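Local coordinates for protein nucleoporin NUP116 (PDB 3NF5) that is probably a structural constituent of the nuclear pore complex, represented here by its C-terminal pore-targeting domain, and is thought to take part in protein and mRNA transport, at residues D13-I18 against V41-Y46; E32-E37 against D56-P61; N103-D108 against R121-Y126; P134-E139 against Y148-D153. One frame throughout, in Å; residues are numbered along the deposited sequence.

Interaction 1: D13-I18 against V41-Y46; sequences DENYYI and VGNKQY
Tyr17 and Gly42 form the antiparallel hydrogen-bonded pair where strand 16-19, one of the two outermost strands, joins strand 40-43 of the six-stranded sheet. Tyr17 N donates to Gly42 O at 2.9 Å, and Gly42 N returns a bond to Tyr17 O at 3.0 Å. A third bond, from Lys44 N to Asn15 O, carries the ladder past the strand ends. The Tyr17 ring folds back across the neighbouring strand. Its chi1 of 63° sets CG between the backbone N and the carbonyl carbon, and one ring face then covers Gly42 CA, 4.0 Å from the ring centroid in a CH-pi contact. The aliphatic part of Lys44 reaches the same ring through CE.

On the face that carries Tyr16, Asn43 and Ile18, Asn43 ND2 sits over the Tyr16 ring, 3.3 Å from Tyr16 CE2. Asn43 OD1 accepts from Gln45 N, two residues on, at 3.0 Å, in the carbonyl plane, which helps fix the amide. Tyr16 OH is bonded to Phe72 N. Ile18 CG1 and Val41 CG2 pack side by side at 4.0 Å, and both residues touch Ile65 of helix 65-69. This is a regular antiparallel edge-strand pairing, followed by an Asx turn at Asn43 that leads toward strand 47-51.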
loop_
_atom_site.group_PDB
_atom_site.type_symbol
_atom_site.label_atom_id
_atom_site.label_comp_id
_atom_site.label_asym_id
_atom_site.label_seq_id
_atom_site.Cartn_x
_atom_site.Cartn_y
_atom_site.Cartn_z
ATOM N N ASP A 13 13.153 -6.614 -9.003
ATOM C CA ASP A 13 11.750 -6.486 -8.712
ATOM C C ASP A 13 11.016 -5.726 -9.812
ATOM O O ASP A 13 11.441 -4.671 -10.280
ATOM C CB ASP A 13 11.554 -5.765 -7.374
ATOM C CG ASP A 13 10.079 -5.532 -7.048
ATOM O OD1 ASP A 13 9.327 -6.489 -6.628
ATOM O OD2 ASP A 13 9.693 -4.357 -7.218
ATOM N N GLU A 14 9.913 -6.314 -10.221
ATOM C CA GLU A 14 8.938 -5.674 -11.057
ATOM C C GLU A 14 7.874 -5.151 -10.062
ATOM O O GLU A 14 7.841 -5.494 -8.860
ATOM C CB GLU A 14 8.360 -6.734 -12.044
ATOM N N ASN A 15 6.979 -4.347 -10.535
ATOM C CA ASN A 15 5.814 -4.015 -9.700
ATOM C C ASN A 15 5.996 -2.898 -8.643
ATOM O O ASN A 15 5.159 -1.979 -8.645
ATOM C CB ASN A 15 5.203 -5.246 -9.014
ATOM C CG ASN A 15 5.005 -6.420 -9.952
ATOM O OD1 ASN A 15 5.604 -7.501 -9.754
ATOM N ND2 ASN A 15 4.174 -6.226 -10.964
ATOM N N TYR A 16 7.016 -2.941 -7.772
ATOM C CA TYR A 16 7.127 -1.869 -6.728
ATOM C C TYR A 16 7.743 -0.622 -7.282
ATOM O O TYR A 16 8.620 -0.669 -8.105
ATOM C CB TYR A 16 7.934 -2.257 -5.472
ATOM C CG TYR A 16 7.167 -3.114 -4.549
ATOM C CD1 TYR A 16 6.366 -2.567 -3.569
ATOM C CD2 TYR A 16 7.213 -4.499 -4.658
ATOM C CE1 TYR A 16 5.645 -3.345 -2.697
ATOM C CE2 TYR A 16 6.420 -5.306 -3.827
ATOM C CZ TYR A 16 5.668 -4.721 -2.838
ATOM O OH TYR A 16 4.908 -5.465 -1.971
ATOM N N TYR A 17 7.323 0.483 -6.722
ATOM C CA TYR A 17 7.881 1.754 -7.040
ATOM C C TYR A 17 7.757 2.654 -5.812
ATOM O O TYR A 17 6.942 2.419 -4.954
ATOM C CB TYR A 17 7.218 2.382 -8.266
ATOM C CG TYR A 17 5.762 2.677 -8.102
ATOM C CD1 TYR A 17 5.324 3.939 -7.692
ATOM C CD2 TYR A 17 4.796 1.695 -8.323
ATOM C CE1 TYR A 17 3.967 4.219 -7.529
ATOM C CE2 TYR A 17 3.469 1.963 -8.177
ATOM C CZ TYR A 17 3.059 3.232 -7.762
ATOM O OH TYR A 17 1.761 3.497 -7.615
ATOM N N ILE A 18 8.608 3.670 -5.772
ATOM C CA ILE A 18 8.601 4.670 -4.689
ATOM C C ILE A 18 8.873 6.050 -5.293
ATOM O O ILE A 18 9.732 6.149 -6.170
ATOM C CB ILE A 18 9.640 4.316 -3.634
ATOM C CG1 ILE A 18 9.454 5.130 -2.363
ATOM C CG2 ILE A 18 11.064 4.478 -4.162
ATOM C CD1 ILE A 18 10.313 4.595 -1.172
ATOM N N VAL A 41 4.394 4.893 -1.997
ATOM C CA VAL A 41 4.996 3.580 -2.175
ATOM C C VAL A 41 3.895 2.716 -2.805
ATOM O O VAL A 41 2.844 2.525 -2.177
ATOM C CB VAL A 41 5.466 2.963 -0.844
ATOM C CG1 VAL A 41 6.140 1.503 -1.048
ATOM C CG2 VAL A 41 6.402 3.926 -0.022
ATOM N N GLY A 42 4.131 2.129 -3.987
ATOM C CA GLY A 42 3.098 1.279 -4.567
ATOM C C GLY A 42 3.601 -0.020 -5.201
ATOM O O GLY A 42 4.812 -0.224 -5.417
ATOM N N ASN A 43 2.632 -0.872 -5.527
ATOM C CA ASN A 43 2.848 -2.084 -6.244
ATOM C C ASN A 43 1.812 -2.023 -7.373
ATOM O O ASN A 43 0.641 -1.983 -7.113
ATOM C CB ASN A 43 2.616 -3.271 -5.335
ATOM C CG ASN A 43 2.837 -4.601 -6.070
ATOM O OD1 ASN A 43 2.344 -4.784 -7.213
ATOM N ND2 ASN A 43 3.612 -5.473 -5.473
ATOM N N LYS A 44 2.253 -1.992 -8.614
ATOM C CA LYS A 44 1.394 -1.730 -9.760
ATOM C C LYS A 44 0.266 -2.723 -9.882
ATOM O O LYS A 44 -0.816 -2.381 -10.345
ATOM C CB LYS A 44 2.207 -1.784 -11.085
ATOM C CG LYS A 44 3.218 -0.633 -11.288
ATOM C CD LYS A 44 2.581 0.605 -11.909
ATOM C CE LYS A 44 3.577 1.775 -12.051
ATOM N NZ LYS A 44 4.834 1.447 -12.850
ATOM N N GLN A 45 0.530 -3.957 -9.480
ATOM C CA GLN A 45 -0.453 -5.031 -9.539
ATOM C C GLN A 45 -1.506 -4.979 -8.416
ATOM O O GLN A 45 -2.634 -5.390 -8.665
ATOM C CB GLN A 45 0.222 -6.416 -9.464
ATOM C CG GLN A 45 0.896 -6.929 -10.702
ATOM C CD GLN A 45 0.905 -8.444 -10.696
ATOM O OE1 GLN A 45 0.023 -9.076 -11.294
ATOM N NE2 GLN A 45 1.812 -9.030 -9.915
ATOM N N TYR A 46 -1.145 -4.505 -7.198
ATOM C CA TYR A 46 -1.969 -4.740 -5.993
ATOM C C TYR A 46 -2.429 -3.530 -5.176
ATOM O O TYR A 46 -3.468 -3.615 -4.541
ATOM C CB TYR A 46 -1.287 -5.707 -5.063
ATOM C CG TYR A 46 -1.023 -7.094 -5.686
ATOM C CD1 TYR A 46 -2.050 -7.815 -6.297
ATOM C CD2 TYR A 46 0.255 -7.652 -5.670
ATOM C CE1 TYR A 46 -1.772 -9.113 -6.918
ATOM C CE2 TYR A 46 0.535 -8.914 -6.308
ATOM C CZ TYR A 46 -0.484 -9.624 -6.913
ATOM O OH TYR A 46 -0.200 -10.903 -7.477
#

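Interaction 2: E32-E37 against D56-P61; sequences EIQKVE and DLSDIP
Ile33 and Leu57 meet through two different side-chain settings. Ile33 CG1 lies anti to the backbone N (chi1 -163°), which carries it against the base of Leu57. Leu57 CG lies anti to its own carbonyl carbon (chi1 -59°), and the extended branch beyond it delivers CD1 to Val36. Ile33 CG1 and CD1 both touch Leu57 CB, the CG1 distance being 3.9 Å. The two side chains cross at about a right angle. Farther out, Leu57 CD1 reaches Val36 CG2 at 4.1 Å, again crosswise. Leu28 lies against both Ile33 and Val36, and Leu25 of helix 22-27 covers Val36 and Leu57. These residues make a small apolar cluster.

One backbone bond joins the segments. Leu57 N donates to Ile33 O at 2.8 Å, with an N-H...O angle of 147°. Beside it, Gln34 and Asp56 run in the same direction, with the amide and carboxylate planes steeply inclined. The contact is made by the aliphatic part of Gln34: its CG lies 3.5 Å from Asp56 OD1 and 3.2 Å from Ser58 OG. The amide end of Gln34 is engaged by Lys30, whose NZ bonds to OE1.

Asp56 OD1 is held within its own segment, where it accepts from Ser58 N at 2.9 Å. The loop 56-61 thus opens with an Asx turn at Asp56 and runs on into a type II beta turn from Leu57 to Ile60, docked against the weakly bonded helix 30-33 and the residues that follow it.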
loop_
_atom_site.group_PDB
_atom_site.type_symbol
_atom_site.label_atom_id
_atom_site.label_comp_id
_atom_site.label_asym_id
_atom_site.label_seq_id
_atom_site.Cartn_x
_atom_site.Cartn_y
_atom_site.Cartn_z
ATOM N N GLU A 32 15.879 17.462 5.886
ATOM C CA GLU A 32 14.885 17.172 4.872
ATOM C C GLU A 32 14.321 15.738 4.933
ATOM O O GLU A 32 13.119 15.538 4.632
ATOM C CB GLU A 32 15.388 17.491 3.457
ATOM C CG GLU A 32 15.642 19.022 3.254
ATOM C CD GLU A 32 14.364 19.899 3.254
ATOM O OE1 GLU A 32 13.217 19.346 3.051
ATOM O OE2 GLU A 32 14.530 21.165 3.414
ATOM N N ILE A 33 15.172 14.755 5.282
ATOM C CA ILE A 33 14.737 13.343 5.389
ATOM C C ILE A 33 13.734 13.135 6.549
ATOM O O ILE A 33 13.020 12.131 6.543
ATOM C CB ILE A 33 15.943 12.373 5.483
ATOM C CG1 ILE A 33 15.543 10.920 5.173
ATOM C CG2 ILE A 33 16.598 12.424 6.860
ATOM C CD1 ILE A 33 15.268 10.601 3.668
ATOM N N GLN A 34 13.674 14.084 7.512
ATOM C CA GLN A 34 12.716 14.100 8.596
ATOM C C GLN A 34 11.343 14.599 8.152
ATOM O O GLN A 34 10.439 14.525 8.921
ATOM C CB GLN A 34 13.203 14.951 9.817
ATOM C CG GLN A 34 14.227 14.277 10.589
ATOM C CD GLN A 34 15.094 15.148 11.557
ATOM O OE1 GLN A 34 15.956 14.594 12.212
ATOM N NE2 GLN A 34 14.930 16.458 11.576
ATOM N N LYS A 35 11.200 15.098 6.929
ATOM C CA LYS A 35 9.934 15.725 6.498
ATOM C C LYS A 35 9.692 15.530 4.975
ATOM O O LYS A 35 9.416 16.453 4.220
ATOM C CB LYS A 35 9.852 17.187 6.941
ATOM C CG LYS A 35 11.019 18.094 6.461
ATOM C CD LYS A 35 10.629 19.586 6.555
ATOM C CE LYS A 35 10.487 20.227 5.149
ATOM N NZ LYS A 35 9.667 19.383 4.194
ATOM N N VAL A 36 9.759 14.276 4.543
ATOM C CA VAL A 36 9.587 13.979 3.161
ATOM C C VAL A 36 8.097 14.143 2.821
ATOM O O VAL A 36 7.246 13.543 3.453
ATOM C CB VAL A 36 10.076 12.557 2.816
ATOM C CG1 VAL A 36 9.711 12.255 1.338
ATOM C CG2 VAL A 36 11.599 12.500 3.129
ATOM N N GLU A 37 7.799 15.019 1.880
ATOM C CA GLU A 37 6.431 15.203 1.398
ATOM C C GLU A 37 6.018 14.351 0.200
ATOM O O GLU A 37 6.846 13.902 -0.581
ATOM C CB GLU A 37 6.209 16.692 1.054
ATOM N N ASP A 56 8.965 11.161 8.410
ATOM C CA ASP A 56 10.355 11.156 8.889
ATOM C C ASP A 56 10.989 9.840 8.535
ATOM O O ASP A 56 10.685 8.829 9.157
ATOM C CB ASP A 56 10.346 11.378 10.420
ATOM C CG ASP A 56 11.718 11.318 11.036
ATOM O OD1 ASP A 56 12.704 11.127 10.305
ATOM O OD2 ASP A 56 11.823 11.478 12.274
ATOM N N LEU A 57 11.795 9.799 7.494
ATOM C CA LEU A 57 12.512 8.568 7.141
ATOM C C LEU A 57 13.932 8.392 7.778
ATOM O O LEU A 57 14.732 7.547 7.299
ATOM C CB LEU A 57 12.583 8.470 5.624
ATOM C CG LEU A 57 11.265 8.453 4.823
ATOM C CD1 LEU A 57 11.645 8.375 3.346
ATOM C CD2 LEU A 57 10.462 7.250 5.280
ATOM N N SER A 58 14.264 9.149 8.841
ATOM C CA SER A 58 15.628 9.128 9.369
ATOM C C SER A 58 15.907 7.720 9.787
ATOM O O SER A 58 15.047 7.133 10.403
ATOM C CB SER A 58 15.815 9.951 10.667
ATOM O OG SER A 58 15.146 11.171 10.693
ATOM N N ASP A 59 17.089 7.214 9.456
ATOM C CA ASP A 59 17.594 5.930 9.953
ATOM C C ASP A 59 16.968 4.686 9.312
ATOM O O ASP A 59 17.559 3.596 9.379
ATOM C CB ASP A 59 17.423 5.840 11.480
ATOM N N ILE A 60 15.836 4.845 8.642
ATOM C CA ILE A 60 15.219 3.766 7.888
ATOM C C ILE A 60 16.064 3.418 6.673
ATOM O O ILE A 60 16.326 4.299 5.848
ATOM C CB ILE A 60 13.863 4.183 7.397
ATOM C CG1 ILE A 60 12.958 4.466 8.598
ATOM C CG2 ILE A 60 13.265 3.087 6.502
ATOM C CD1 ILE A 60 11.479 4.642 8.204
ATOM N N PRO A 61 16.519 2.149 6.556
ATOM C CA PRO A 61 17.274 1.786 5.348
ATOM C C PRO A 61 16.365 1.841 4.139
ATOM O O PRO A 61 15.382 1.106 4.059
ATOM C CB PRO A 61 17.736 0.353 5.606
ATOM C CG PRO A 61 17.648 0.170 7.080
ATOM C CD PRO A 61 16.539 1.075 7.551
#

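Interaction 3: N103-D108 against R121-Y126; sequences NCYPLD and RIMERY
Pro106 is the main bump of this contact. Its ring projects from the loop 103-108 into a hollow on helix 122-132 lined by Ile122, Met123 and Tyr126. These three helix residues take different parts of the ring. Pro106 CB meets Ile122 CD1 at 3.8 Å. Pro106 CD lies 3.6 Å from SE of Met123, which is modelled as selenomethionine. Pro106 CG rests against Tyr126, 3.7 Å from its CD2. The Ile122 branches CG1 and CG2 close the hollow near Pro106 CB and CG.

Tyr126 forms one wall. With CG anti to the backbone N (chi1 -173°), the ring extends from the helix along the loop and lays one face over Pro106 N. The far end of Tyr126 passes Cys104, where OH comes 3.5 Å from Cys104 CB. Cys104 O lies at the edge of the Tyr126 ring and is bonded to Tyr141 OH. Tyr141, from strand 137-142, also meets the Tyr126 ring edge-to-face.

Met123 reaches past Pro106 to Tyr105. The bend at its chi2 (-46°) brings CE to the edge of the Tyr105 ring, 4.0 Å from CD1. Tyr105 OH is bonded to Ala144 O.

The contact between these segments rests on apolar and aromatic surfaces fitted by shape, while the polar groups of Cys104 and Tyr105 named here find their partners on the hairpin of strands 137-142 and 147-152.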
loop_
_atom_site.group_PDB
_atom_site.type_symbol
_atom_site.label_atom_id
_atom_site.label_comp_id
_atom_site.label_asym_id
_atom_site.label_seq_id
_atom_site.Cartn_x
_atom_site.Cartn_y
_atom_site.Cartn_z
ATOM N N ASN A 103 -8.331 -4.658 -7.575
ATOM C CA ASN A 103 -8.960 -5.977 -7.784
ATOM C C ASN A 103 -9.466 -6.631 -6.526
ATOM O O ASN A 103 -9.308 -7.858 -6.316
ATOM C CB ASN A 103 -8.005 -6.881 -8.590
ATOM C CG ASN A 103 -7.640 -6.226 -9.893
ATOM O OD1 ASN A 103 -8.530 -5.747 -10.573
ATOM N ND2 ASN A 103 -6.371 -6.072 -10.181
ATOM N N CYS A 104 -10.133 -5.810 -5.702
ATOM C CA CYS A 104 -10.857 -6.284 -4.571
ATOM C C CYS A 104 -12.268 -6.599 -5.021
ATOM O O CYS A 104 -12.995 -5.723 -5.455
ATOM C CB CYS A 104 -10.871 -5.234 -3.463
ATOM S SG CYS A 104 -9.219 -4.994 -2.770
ATOM N N TYR A 105 -12.650 -7.872 -4.907
ATOM C CA TYR A 105 -14.004 -8.340 -5.337
ATOM C C TYR A 105 -14.425 -9.395 -4.352
ATOM O O TYR A 105 -13.566 -10.153 -3.917
ATOM C CB TYR A 105 -13.917 -8.996 -6.697
ATOM C CG TYR A 105 -13.591 -8.117 -7.867
ATOM C CD1 TYR A 105 -14.526 -7.239 -8.373
ATOM C CD2 TYR A 105 -12.343 -8.193 -8.497
ATOM C CE1 TYR A 105 -14.223 -6.441 -9.479
ATOM C CE2 TYR A 105 -12.031 -7.405 -9.577
ATOM C CZ TYR A 105 -12.963 -6.529 -10.074
ATOM O OH TYR A 105 -12.639 -5.757 -11.173
ATOM N N PRO A 106 -15.725 -9.446 -3.984
ATOM C CA PRO A 106 -16.192 -10.545 -3.165
ATOM C C PRO A 106 -15.945 -11.809 -3.932
ATOM O O PRO A 106 -15.834 -11.774 -5.169
ATOM C CB PRO A 106 -17.707 -10.286 -3.056
ATOM C CG PRO A 106 -17.910 -8.915 -3.584
ATOM C CD PRO A 106 -16.856 -8.712 -4.559
ATOM N N LEU A 107 -15.871 -12.906 -3.200
ATOM C CA LEU A 107 -15.622 -14.208 -3.793
ATOM C C LEU A 107 -16.864 -15.094 -3.649
ATOM O O LEU A 107 -17.558 -15.061 -2.614
ATOM C CB LEU A 107 -14.403 -14.884 -3.122
ATOM C CG LEU A 107 -13.172 -13.975 -2.912
ATOM C CD1 LEU A 107 -12.138 -14.690 -2.074
ATOM C CD2 LEU A 107 -12.565 -13.482 -4.260
ATOM N N ASP A 108 -17.123 -15.869 -4.701
ATOM C CA ASP A 108 -18.061 -17.031 -4.642
ATOM C C ASP A 108 -17.640 -17.958 -3.507
ATOM O O ASP A 108 -16.518 -18.448 -3.500
ATOM C CB ASP A 108 -18.047 -17.816 -5.957
ATOM N N ARG A 121 -26.014 -8.105 -6.244
ATOM C CA ARG A 121 -26.380 -7.542 -4.940
ATOM C C ARG A 121 -25.289 -7.710 -3.860
ATOM O O ARG A 121 -25.364 -7.039 -2.801
ATOM C CB ARG A 121 -27.651 -8.180 -4.426
ATOM C CG ARG A 121 -28.901 -7.857 -5.248
ATOM C CD ARG A 121 -29.984 -8.866 -4.921
ATOM N NE ARG A 121 -31.071 -8.779 -5.887
ATOM C CZ ARG A 121 -31.953 -7.793 -5.913
ATOM N NH1 ARG A 121 -31.893 -6.809 -5.020
ATOM N NH2 ARG A 121 -32.910 -7.812 -6.835
ATOM N N ILE A 122 -24.331 -8.629 -4.073
ATOM C CA ILE A 122 -23.206 -8.762 -3.141
ATOM C C ILE A 122 -22.316 -7.515 -3.106
ATOM O O ILE A 122 -21.627 -7.250 -2.097
ATOM C CB ILE A 122 -22.339 -10.038 -3.400
ATOM C CG1 ILE A 122 -21.512 -10.364 -2.142
ATOM C CG2 ILE A 122 -21.521 -9.935 -4.719
ATOM C CD1 ILE A 122 -21.070 -11.799 -2.038
HETATM N N MSE A 123 -22.306 -6.764 -4.194
HETATM C CA MSE A 123 -21.436 -5.592 -4.273
HETATM C C MSE A 123 -21.682 -4.554 -3.186
HETATM O O MSE A 123 -20.714 -4.073 -2.538
HETATM C CB MSE A 123 -21.519 -4.948 -5.668
HETATM C CG MSE A 123 -20.862 -5.746 -6.743
HETATM SE SE MSE A 123 -19.048 -6.426 -6.262
HETATM C CE MSE A 123 -18.446 -6.621 -8.081
ATOM N N GLU A 124 -22.964 -4.221 -2.967
ATOM C CA GLU A 124 -23.338 -3.240 -1.939
ATOM C C GLU A 124 -23.076 -3.788 -0.545
ATOM O O GLU A 124 -22.690 -3.047 0.363
ATOM C CB GLU A 124 -24.811 -2.789 -2.051
ATOM N N ARG A 125 -23.276 -5.096 -0.363
ATOM C CA ARG A 125 -22.966 -5.680 0.926
ATOM C C ARG A 125 -21.465 -5.619 1.200
ATOM O O ARG A 125 -21.075 -5.392 2.332
ATOM C CB ARG A 125 -23.525 -7.137 1.047
ATOM C CG ARG A 125 -25.059 -7.193 1.127
ATOM C CD ARG A 125 -25.575 -8.600 1.554
ATOM N NE ARG A 125 -25.192 -9.636 0.609
ATOM C CZ ARG A 125 -25.861 -9.974 -0.502
ATOM N NH1 ARG A 125 -26.987 -9.364 -0.859
ATOM N NH2 ARG A 125 -25.382 -10.945 -1.269
ATOM N N TYR A 126 -20.640 -5.854 0.190
ATOM C CA TYR A 126 -19.190 -5.785 0.317
ATOM C C TYR A 126 -18.724 -4.328 0.655
ATOM O O TYR A 126 -17.840 -4.149 1.491
ATOM C CB TYR A 126 -18.526 -6.273 -0.990
ATOM C CG TYR A 126 -16.990 -6.417 -0.948
ATOM C CD1 TYR A 126 -16.337 -6.956 0.157
ATOM C CD2 TYR A 126 -16.213 -6.003 -2.020
ATOM C CE1 TYR A 126 -14.895 -7.086 0.176
ATOM C CE2 TYR A 126 -14.811 -6.126 -2.018
ATOM C CZ TYR A 126 -14.156 -6.683 -0.927
ATOM O OH TYR A 126 -12.775 -6.814 -0.973
#

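Interaction 4: P134-E139 against Y148-D153; sequences PHTHFE and YCFTVD
His137 and Asp153 make a nearly straight side-chain hydrogen bond, from His137 NE2 to Asp153 OD2 at 3.0 Å with an N-H...O angle of 174°. The acceptor lies in the imidazole plane, but the donor approaches from above the carboxylate plane, and the two planes are 47° apart. Next to it the backbones pair. His137 N donates to Thr151 O at 2.7 Å, and Thr151 N to His137 O at 2.9 Å. Glu139 N adds a bond to Cys149 O at 2.9 Å.

Two waters extend the polar network. One accepts from Asp153 N and gives a weak bond to His135 O. The other donates to Thr136 OG1 and is hydrogen-bonded to Tyr148 OH at 2.6 Å. Thr136 OG1 also bonds to Ile133 O.

Beyond these bonds the side chains pack. Phe138 CG is anti to the backbone N (chi1 -179°), and its CD1 meets the edge of the Tyr148 ring, 3.8 Å from CE1. Leu130 of helix 122-132 touches both rings. Thr136 CB and CG2 lie against Phe150 CD1, the CB distance being 3.8 Å. On the face of His137 and Thr151, Glu139 OE2 comes near Thr151 CG2, while Glu139 OE1 forms a salt bridge to Arg98.

The bond donated by NE2 ties the histidine at the start of strand 137-142 to the residue just after strand 147-152, alongside the backbone bonds, while the aromatic rings pack on the other face.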
loop_
_atom_site.group_PDB
_atom_site.type_symbol
_atom_site.label_atom_id
_atom_site.label_comp_id
_atom_site.label_asym_id
_atom_site.label_seq_id
_atom_site.Cartn_x
_atom_site.Cartn_y
_atom_site.Cartn_z
ATOM N N PRO A 134 -12.155 -1.504 11.113
ATOM C CA PRO A 134 -11.605 -0.646 12.096
ATOM C C PRO A 134 -10.308 0.095 11.655
ATOM O O PRO A 134 -9.447 -0.441 10.880
ATOM C CB PRO A 134 -11.421 -1.575 13.300
ATOM C CG PRO A 134 -12.577 -2.487 13.120
ATOM C CD PRO A 134 -12.444 -2.817 11.693
ATOM N N HIS A 135 -10.299 1.367 12.053
ATOM C CA HIS A 135 -9.143 2.288 11.895
ATOM C C HIS A 135 -8.927 2.681 10.479
ATOM O O HIS A 135 -7.816 2.948 10.071
ATOM C CB HIS A 135 -7.873 1.652 12.426
ATOM C CG HIS A 135 -7.873 1.489 13.904
ATOM N ND1 HIS A 135 -7.717 2.568 14.757
ATOM C CD2 HIS A 135 -8.007 0.393 14.686
ATOM C CE1 HIS A 135 -7.758 2.131 16.005
ATOM N NE2 HIS A 135 -7.928 0.819 15.986
ATOM N N THR A 136 -10.008 2.706 9.715
ATOM C CA THR A 136 -9.969 3.102 8.356
ATOM C C THR A 136 -11.067 4.137 8.245
ATOM O O THR A 136 -11.988 4.110 9.024
ATOM C CB THR A 136 -10.256 1.910 7.375
ATOM O OG1 THR A 136 -11.609 1.462 7.539
ATOM C CG2 THR A 136 -9.311 0.798 7.590
ATOM N N HIS A 137 -10.892 5.076 7.334
ATOM C CA HIS A 137 -11.916 5.973 6.833
ATOM C C HIS A 137 -12.208 5.739 5.343
ATOM O O HIS A 137 -11.530 6.292 4.414
ATOM C CB HIS A 137 -11.471 7.422 7.045
ATOM C CG HIS A 137 -11.161 7.759 8.475
ATOM N ND1 HIS A 137 -12.134 7.818 9.446
ATOM C CD2 HIS A 137 -9.988 8.036 9.099
ATOM C CE1 HIS A 137 -11.576 8.140 10.603
ATOM N NE2 HIS A 137 -10.273 8.297 10.415
ATOM N N PHE A 138 -13.225 4.920 5.093
ATOM C CA PHE A 138 -13.688 4.561 3.714
ATOM C C PHE A 138 -13.844 5.778 2.873
ATOM O O PHE A 138 -14.437 6.737 3.331
ATOM C CB PHE A 138 -15.028 3.796 3.810
ATOM C CG PHE A 138 -15.579 3.357 2.507
ATOM C CD1 PHE A 138 -15.325 2.073 2.043
ATOM C CD2 PHE A 138 -16.343 4.186 1.747
ATOM C CE1 PHE A 138 -15.813 1.643 0.815
ATOM C CE2 PHE A 138 -16.875 3.750 0.526
ATOM C CZ PHE A 138 -16.599 2.446 0.077
ATOM N N GLU A 139 -13.270 5.787 1.666
ATOM C CA GLU A 139 -13.537 6.856 0.714
ATOM C C GLU A 139 -14.374 6.310 -0.452
ATOM O O GLU A 139 -15.452 6.849 -0.763
ATOM C CB GLU A 139 -12.272 7.530 0.143
ATOM C CG GLU A 139 -11.561 8.454 1.088
ATOM C CD GLU A 139 -10.525 9.375 0.346
ATOM O OE1 GLU A 139 -9.903 8.906 -0.648
ATOM O OE2 GLU A 139 -10.375 10.575 0.788
ATOM N N TYR A 148 -10.553 -0.105 -4.166
ATOM C CA TYR A 148 -11.031 0.283 -2.855
ATOM C C TYR A 148 -10.055 1.331 -2.369
ATOM O O TYR A 148 -8.873 1.114 -2.405
ATOM C CB TYR A 148 -11.031 -0.887 -1.931
ATOM C CG TYR A 148 -11.059 -0.682 -0.429
ATOM C CD1 TYR A 148 -11.985 0.149 0.199
ATOM C CD2 TYR A 148 -10.190 -1.351 0.357
ATOM C CE1 TYR A 148 -12.005 0.278 1.587
ATOM C CE2 TYR A 148 -10.219 -1.242 1.702
ATOM C CZ TYR A 148 -11.088 -0.374 2.302
ATOM O OH TYR A 148 -11.060 -0.276 3.654
ATOM N N CYS A 149 -10.587 2.479 -2.003
ATOM C CA CYS A 149 -9.773 3.570 -1.491
ATOM C C CYS A 149 -10.255 3.995 -0.129
ATOM O O CYS A 149 -11.468 4.162 0.095
ATOM C CB CYS A 149 -9.846 4.785 -2.391
ATOM S SG CYS A 149 -9.149 4.575 -4.007
ATOM N N PHE A 150 -9.294 4.231 0.770
ATOM C CA PHE A 150 -9.593 4.710 2.117
ATOM C C PHE A 150 -8.399 5.490 2.708
ATOM O O PHE A 150 -7.278 5.451 2.163
ATOM C CB PHE A 150 -9.935 3.536 3.005
ATOM C CG PHE A 150 -8.808 2.570 3.219
ATOM C CD1 PHE A 150 -8.043 2.604 4.399
ATOM C CD2 PHE A 150 -8.522 1.610 2.245
ATOM C CE1 PHE A 150 -6.985 1.675 4.618
ATOM C CE2 PHE A 150 -7.524 0.717 2.430
ATOM C CZ PHE A 150 -6.734 0.720 3.639
ATOM N N THR A 151 -8.656 6.217 3.783
ATOM C CA THR A 151 -7.595 6.907 4.524
ATOM C C THR A 151 -7.477 6.337 5.918
ATOM O O THR A 151 -8.413 5.681 6.444
ATOM C CB THR A 151 -7.769 8.432 4.571
ATOM O OG1 THR A 151 -8.934 8.780 5.315
ATOM C CG2 THR A 151 -7.884 9.017 3.202
ATOM N N VAL A 152 -6.289 6.560 6.480
ATOM C CA VAL A 152 -5.953 6.196 7.834
ATOM C C VAL A 152 -5.364 7.451 8.444
ATOM O O VAL A 152 -4.690 8.211 7.775
ATOM C CB VAL A 152 -5.019 4.994 7.815
ATOM C CG1 VAL A 152 -5.733 3.779 7.223
ATOM C CG2 VAL A 152 -3.756 5.242 6.968
ATOM N N ASP A 153 -5.729 7.755 9.670
ATOM C CA ASP A 153 -5.149 8.857 10.456
ATOM C C ASP A 153 -3.651 8.675 10.809
ATOM O O ASP A 153 -2.814 9.617 10.770
ATOM C CB ASP A 153 -5.924 8.961 11.770
ATOM C CG ASP A 153 -7.359 9.301 11.588
ATOM O OD1 ASP A 153 -7.677 9.988 10.612
ATOM O OD2 ASP A 153 -8.193 8.920 12.460
HETATM O O HOH W 1 -7.656 5.992 10.840
HETATM O O HOH W 2 -12.787 1.265 4.769
#

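From the N terminus, interaction 1 opens first and joins strand 16-19 to strand 40-43, closing a loop that holds helices 22-27 and 30-33. Interaction 2 starts inside that loop and ends beyond it, so the two cross. It ties the region of helix 30-33 to the loop after strand 47-51. Interactions 3 and 4 follow in series. Interaction 3 closes the loop between strand 97-101 and helix 122-132. Interaction 4 closes the hairpin of strands 137-142 and 147-152. Interactions 1 and 4 hold the two opposite margins of one six-stranded sheet, with centres about 20 Å apart. Interactions 2 and 3 lie on opposite sides of the chain's centre.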